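Side-chain contacts in protein (GYP1P) (Saccharomyces cerevisiae, PDB 1FKM), which stimulates GTP hydrolysis by Ypt/Rab GTPases such as Ypt1 and Ypt7 through its TBC-type GAP domain, supplying an arginine and a glutamine finger in trans: residues 21-26 and 50-55; 59-64 and 175-180. All coordinates share one frame; numbering follows the deposited sequence.

Contact 1 (21-26 and 50-55); sequences INQQDL and LPVNTK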
loop_
_atom_site.group_PDB
_atom_site.type_symbol
_atom_site.label_atom_id
_atom_site.label_comp_id
_atom_site.label_asym_id
_atom_site.label_seq_id
_atom_site.Cartn_x
_atom_site.Cartn_y
_atom_site.Cartn_z
ATOM N N ILE A 21 23.390 2.380 6.999
ATOM C CA ILE A 21 22.201 2.674 7.790
ATOM C C ILE A 21 21.764 1.485 8.642
ATOM O O ILE A 21 21.666 0.361 8.149
ATOM C CB ILE A 21 21.037 3.114 6.872
ATOM C CG1 ILE A 21 21.457 4.367 6.097
ATOM C CG2 ILE A 21 19.778 3.400 7.698
ATOM C CD1 ILE A 21 20.455 4.838 5.073
ATOM N N ASN A 22 21.506 1.742 9.922
ATOM C CA ASN A 22 21.074 0.696 10.848
ATOM C C ASN A 22 19.578 0.401 10.717
ATOM O O ASN A 22 18.740 1.113 11.275
ATOM C CB ASN A 22 21.388 1.110 12.290
ATOM C CG ASN A 22 21.073 0.017 13.288
ATOM O OD1 ASN A 22 19.944 -0.462 13.364
ATOM N ND2 ASN A 22 22.075 -0.385 14.060
ATOM N N GLN A 23 19.263 -0.666 9.986
ATOM C CA GLN A 23 17.888 -1.100 9.736
ATOM C C GLN A 23 17.068 -1.250 11.018
ATOM O O GLN A 23 15.885 -0.892 11.054
ATOM C CB GLN A 23 17.903 -2.437 8.983
ATOM C CG GLN A 23 16.548 -2.900 8.470
ATOM C CD GLN A 23 16.099 -2.140 7.236
ATOM O OE1 GLN A 23 16.005 -0.912 7.248
ATOM N NE2 GLN A 23 15.815 -2.868 6.161
ATOM N N GLN A 24 17.693 -1.792 12.061
ATOM C CA GLN A 24 17.016 -1.982 13.340
ATOM C C GLN A 24 16.537 -0.663 13.926
ATOM O O GLN A 24 15.369 -0.526 14.299
ATOM C CB GLN A 24 17.945 -2.659 14.351
ATOM C CG GLN A 24 18.159 -4.145 14.133
ATOM C CD GLN A 24 18.889 -4.793 15.298
ATOM O OE1 GLN A 24 18.441 -4.716 16.445
ATOM N NE2 GLN A 24 20.018 -5.435 15.012
ATOM N N ASP A 25 17.445 0.303 14.028
ATOM C CA ASP A 25 17.084 1.603 14.573
ATOM C C ASP A 25 15.987 2.231 13.724
ATOM O O ASP A 25 15.024 2.787 14.248
ATOM C CB ASP A 25 18.296 2.540 14.603
ATOM C CG ASP A 25 19.372 2.081 15.569
ATOM O OD1 ASP A 25 19.025 1.627 16.680
ATOM O OD2 ASP A 25 20.567 2.190 15.223
ATOM N N LEU A 26 16.125 2.119 12.409
ATOM C CA LEU A 26 15.148 2.701 11.493
ATOM C C LEU A 26 13.743 2.108 11.657
ATOM O O LEU A 26 12.754 2.841 11.703
ATOM C CB LEU A 26 15.630 2.529 10.047
ATOM C CG LEU A 26 14.778 3.193 8.964
ATOM C CD1 LEU A 26 14.709 4.699 9.214
ATOM C CD2 LEU A 26 15.373 2.890 7.585
ATOM N N LEU A 50 16.136 0.153 -1.612
ATOM C CA LEU A 50 17.364 0.918 -1.474
ATOM C C LEU A 50 18.313 0.196 -0.516
ATOM O O LEU A 50 17.926 -0.181 0.590
ATOM C CB LEU A 50 17.045 2.314 -0.938
ATOM C CG LEU A 50 18.124 3.393 -1.038
ATOM C CD1 LEU A 50 18.427 3.698 -2.511
ATOM C CD2 LEU A 50 17.638 4.645 -0.341
ATOM N N PRO A 51 19.570 -0.029 -0.937
ATOM C CA PRO A 51 20.511 -0.715 -0.044
ATOM C C PRO A 51 20.882 0.144 1.166
ATOM O O PRO A 51 20.983 1.363 1.059
ATOM C CB PRO A 51 21.708 -1.011 -0.956
ATOM C CG PRO A 51 21.636 0.062 -1.997
ATOM C CD PRO A 51 20.154 0.173 -2.276
ATOM N N VAL A 52 21.071 -0.490 2.320
ATOM C CA VAL A 52 21.426 0.257 3.524
ATOM C C VAL A 52 22.843 0.827 3.460
ATOM O O VAL A 52 23.153 1.800 4.143
ATOM C CB VAL A 52 21.271 -0.609 4.794
ATOM C CG1 VAL A 52 19.794 -0.924 5.013
ATOM C CG2 VAL A 52 22.088 -1.898 4.665
ATOM N N ASN A 53 23.704 0.222 2.645
ATOM C CA ASN A 53 25.067 0.726 2.483
ATOM C C ASN A 53 24.962 1.886 1.498
ATOM O O ASN A 53 24.790 1.670 0.300
ATOM C CB ASN A 53 25.979 -0.353 1.899
ATOM C CG ASN A 53 27.432 0.086 1.833
ATOM O OD1 ASN A 53 27.728 1.273 1.684
ATOM N ND2 ASN A 53 28.347 -0.875 1.927
ATOM N N THR A 54 25.062 3.112 2.002
ATOM C CA THR A 54 24.938 4.304 1.165
ATOM C C THR A 54 25.885 4.350 -0.030
ATOM O O THR A 54 25.547 4.914 -1.072
ATOM C CB THR A 54 25.127 5.593 1.998
ATOM O OG1 THR A 54 26.430 5.601 2.594
ATOM C CG2 THR A 54 24.076 5.671 3.096
ATOM N N LYS A 55 27.062 3.752 0.110
ATOM C CA LYS A 55 28.034 3.744 -0.978
ATOM C C LYS A 55 27.580 2.915 -2.176
ATOM O O LYS A 55 28.142 3.036 -3.264
ATOM C CB LYS A 55 29.382 3.212 -0.485
ATOM C CG LYS A 55 30.009 4.032 0.626
ATOM C CD LYS A 55 30.117 3.224 1.908
ATOM C CE LYS A 55 30.985 1.989 1.720
ATOM N NZ LYS A 55 31.011 1.148 2.943
#
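Ile-21 meets Val-52 backbone to backbone: Ile-21 N donates to Val-52 O at 2.9 Å in a nearly straight bond, the one hydrogen bond between 21-26 and 50-55. The same carbonyl oxygen lies against the isoleucine side chain, 3.6 Å from Ile-21 CG1, and the return contact is made by Val-52 CB, 3.5 Å from Ile-21 O. Each residue thus sets its beta carbon near the other's carbonyl oxygen, with Ile-21 CB and Val-52 CB 4.3 Å apart. CG1 of Ile-21 stands beside its own backbone N (chi1 -60°), the donor of the bond, and this carries the branch alongside Val-52 O and on to Thr-54 CG2, 4.2 Å away and crossing it at about a right angle. Thr-54 turns this methyl to the isoleucine, while its OG1 bonds to Thr-19 O. Beyond the contact, Ile-21 also packs on Leu-15 of helix 4-15 and Leu-45 of helix 39-46. Asn-22 points away and works within its own segment: as N-cap of helix 23-30, its OD1 accepts from Asp-25 N at 2.7 Å. Gln-23, first in the helix, reaches back toward Val-52, its OE1 coming within 4.4 Å of Val-52 CG1; its NE2 has a weak hydrogen bond to Leu-45 O. On the other segment Asn-53 OD1 accepts from Lys-55 N, forming an Asx turn just before helix 57-74. The contact therefore joins two turns that each lead into a helix. A single backbone bond links them directly, Thr-54 ties them again through Thr-19, and the amide oxygen of Gln-23 is left buried beside a valine methyl without a polar partner in the model.

Contact 2 (59-64 and 175-180); sequences GFLQRK and EADTFW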
loop_
_atom_site.group_PDB
_atom_site.type_symbol
_atom_site.label_atom_id
_atom_site.label_comp_id
_atom_site.label_asym_id
_atom_site.label_seq_id
_atom_site.Cartn_x
_atom_site.Cartn_y
_atom_site.Cartn_z
ATOM N N GLY A 59 24.879 3.370 -7.618
ATOM C CA GLY A 59 24.994 2.342 -8.631
ATOM C C GLY A 59 23.766 1.458 -8.674
ATOM O O GLY A 59 23.322 1.050 -9.749
ATOM N N PHE A 60 23.217 1.155 -7.500
ATOM C CA PHE A 60 22.035 0.311 -7.415
ATOM C C PHE A 60 20.875 0.930 -8.192
ATOM O O PHE A 60 20.239 0.263 -8.998
ATOM C CB PHE A 60 21.610 0.125 -5.959
ATOM C CG PHE A 60 20.307 -0.610 -5.804
ATOM C CD1 PHE A 60 20.266 -1.997 -5.850
ATOM C CD2 PHE A 60 19.115 0.092 -5.645
ATOM C CE1 PHE A 60 19.058 -2.682 -5.743
ATOM C CE2 PHE A 60 17.901 -0.581 -5.538
ATOM C CZ PHE A 60 17.874 -1.973 -5.587
ATOM N N LEU A 61 20.608 2.206 -7.935
ATOM C CA LEU A 61 19.514 2.915 -8.596
ATOM C C LEU A 61 19.718 3.029 -10.104
ATOM O O LEU A 61 18.778 2.841 -10.876
ATOM C CB LEU A 61 19.338 4.306 -7.974
ATOM C CG LEU A 61 18.802 4.329 -6.532
ATOM C CD1 LEU A 61 18.791 5.748 -6.009
ATOM C CD2 LEU A 61 17.388 3.751 -6.491
ATOM N N GLN A 62 20.941 3.335 -10.526
ATOM C CA GLN A 62 21.228 3.446 -11.951
ATOM C C GLN A 62 20.889 2.135 -12.648
ATOM O O GLN A 62 20.231 2.127 -13.687
ATOM C CB GLN A 62 22.702 3.786 -12.188
ATOM C CG GLN A 62 23.111 5.160 -11.707
ATOM C CD GLN A 62 24.588 5.440 -11.933
ATOM O OE1 GLN A 62 25.447 4.624 -11.590
ATOM N NE2 GLN A 62 24.892 6.601 -12.501
ATOM N N ARG A 63 21.324 1.025 -12.065
ATOM C CA ARG A 63 21.067 -0.286 -12.645
ATOM C C ARG A 63 19.592 -0.674 -12.623
ATOM O O ARG A 63 19.074 -1.224 -13.596
ATOM C CB ARG A 63 21.903 -1.355 -11.930
ATOM C CG ARG A 63 23.406 -1.169 -12.136
ATOM C CD ARG A 63 24.245 -2.320 -11.586
ATOM N NE ARG A 63 24.316 -2.347 -10.125
ATOM C CZ ARG A 63 23.454 -2.981 -9.338
ATOM N NH1 ARG A 63 22.438 -3.654 -9.865
ATOM N NH2 ARG A 63 23.616 -2.951 -8.020
ATOM N N LYS A 64 18.906 -0.390 -11.519
ATOM C CA LYS A 64 17.489 -0.733 -11.422
ATOM C C LYS A 64 16.628 0.119 -12.345
ATOM O O LYS A 64 15.687 -0.378 -12.958
ATOM C CB LYS A 64 17.000 -0.580 -9.976
ATOM C CG LYS A 64 17.704 -1.495 -8.994
ATOM C CD LYS A 64 17.627 -2.957 -9.424
ATOM C CE LYS A 64 16.203 -3.486 -9.414
ATOM N NZ LYS A 64 16.138 -4.942 -9.751
ATOM N N GLU A 175 8.860 6.049 -11.973
ATOM C CA GLU A 175 8.147 4.855 -12.414
ATOM C C GLU A 175 8.909 3.595 -12.025
ATOM O O GLU A 175 8.327 2.630 -11.543
ATOM C CB GLU A 175 7.964 4.876 -13.940
ATOM C CG GLU A 175 6.796 5.725 -14.427
ATOM C CD GLU A 175 6.725 5.806 -15.945
ATOM O OE1 GLU A 175 7.055 4.808 -16.627
ATOM O OE2 GLU A 175 6.324 6.869 -16.457
ATOM N N ALA A 176 10.217 3.612 -12.253
ATOM C CA ALA A 176 11.064 2.467 -11.934
ATOM C C ALA A 176 11.052 2.165 -10.429
ATOM O O ALA A 176 10.852 1.017 -10.017
ATOM C CB ALA A 176 12.492 2.741 -12.408
ATOM N N ASP A 177 11.261 3.192 -9.612
ATOM C CA ASP A 177 11.264 2.997 -8.166
ATOM C C ASP A 177 9.914 2.448 -7.702
ATOM O O ASP A 177 9.860 1.529 -6.891
ATOM C CB ASP A 177 11.548 4.312 -7.435
ATOM C CG ASP A 177 12.959 4.834 -7.682
ATOM O OD1 ASP A 177 13.775 4.124 -8.317
ATOM O OD2 ASP A 177 13.255 5.961 -7.225
ATOM N N THR A 178 8.833 3.022 -8.221
ATOM C CA THR A 178 7.487 2.596 -7.863
ATOM C C THR A 178 7.288 1.132 -8.252
ATOM O O THR A 178 6.789 0.324 -7.460
ATOM C CB THR A 178 6.438 3.486 -8.572
ATOM O OG1 THR A 178 6.635 4.852 -8.176
ATOM C CG2 THR A 178 5.020 3.063 -8.192
ATOM N N PHE A 179 7.689 0.796 -9.472
ATOM C CA PHE A 179 7.576 -0.570 -9.990
ATOM C C PHE A 179 8.319 -1.608 -9.140
ATOM O O PHE A 179 7.762 -2.656 -8.783
ATOM C CB PHE A 179 8.121 -0.626 -11.420
ATOM C CG PHE A 179 8.337 -2.021 -11.926
ATOM C CD1 PHE A 179 7.258 -2.818 -12.292
ATOM C CD2 PHE A 179 9.626 -2.556 -12.000
ATOM C CE1 PHE A 179 7.454 -4.134 -12.720
ATOM C CE2 PHE A 179 9.833 -3.871 -12.427
ATOM C CZ PHE A 179 8.746 -4.662 -12.787
ATOM N N TRP A 180 9.583 -1.337 -8.834
ATOM C CA TRP A 180 10.365 -2.283 -8.039
ATOM C C TRP A 180 9.844 -2.412 -6.608
ATOM O O TRP A 180 9.935 -3.484 -6.002
ATOM C CB TRP A 180 11.844 -1.876 -8.010
ATOM C CG TRP A 180 12.529 -2.012 -9.338
ATOM C CD1 TRP A 180 13.061 -1.009 -10.089
ATOM C CD2 TRP A 180 12.752 -3.226 -10.069
ATOM N NE1 TRP A 180 13.603 -1.519 -11.245
ATOM C CE2 TRP A 180 13.428 -2.878 -11.258
ATOM C CE3 TRP A 180 12.447 -4.574 -9.834
ATOM C CZ2 TRP A 180 13.808 -3.828 -12.215
ATOM C CZ3 TRP A 180 12.828 -5.522 -10.789
ATOM C CH2 TRP A 180 13.501 -5.139 -11.962
#
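Lys-64 folds over the indole of Trp-180 where helices 57-74 and 168-186 meet, their local axes 10.5 Å apart and nearly perpendicular at 91°. The lysine chain bends at chi2 (-54°) and chi3 (-65°), which curls its end back above the ring. CE lies over the six-membered ring, 3.5 Å from its centroid, a CH-pi contact, and NZ is 3.4 Å from the same centroid, almost on the ring normal, a cation-pi pair. Phe-179 CE2 lies over the opposite face of the indole, offset toward its rim. Trp-180 NE1 donates to Lys-64 O at 2.9 Å, from well above the carbonyl plane, so one lysine engages the indole through both backbone and side chain. About one turn earlier in the helix, Leu-61 CD2 rests 4.1 Å from Asp-177 OD1, whose hydrogen-bond partner is Tyr-49 OH. A leucine in place of Trp-180 would probably leave Lys-64 O without its indole donor and the ammonium group without its aromatic face, free to swing away. NZ also has a long, weak ion pair with Glu-67 OE1, and the indole face probably adds to the stabilisation of its charge.

Overall arrangement
Contacts 1 and 2 follow one another along the chain, and their centres lie about 17 Å apart on the same side of the molecule. The loop 50-55 leads through a short linker into helix 57-74, and the two contacts touch directly: Pro-51 CD packs 3.5 Å from Phe-60 CD2, and Leu-50 CD1 lies 4.1 Å from Leu-61 CD1. Tyr-49, in the same loop just before Leu-50, meets the ring of Phe-60 edge to face. Together the two contacts connect the N-terminal helices, through helix 57-74, to helix 168-186 of this all-helical Rab-GAP domain. Both lie away from the arginine finger Arg-96 and the glutamine finger Gln-131.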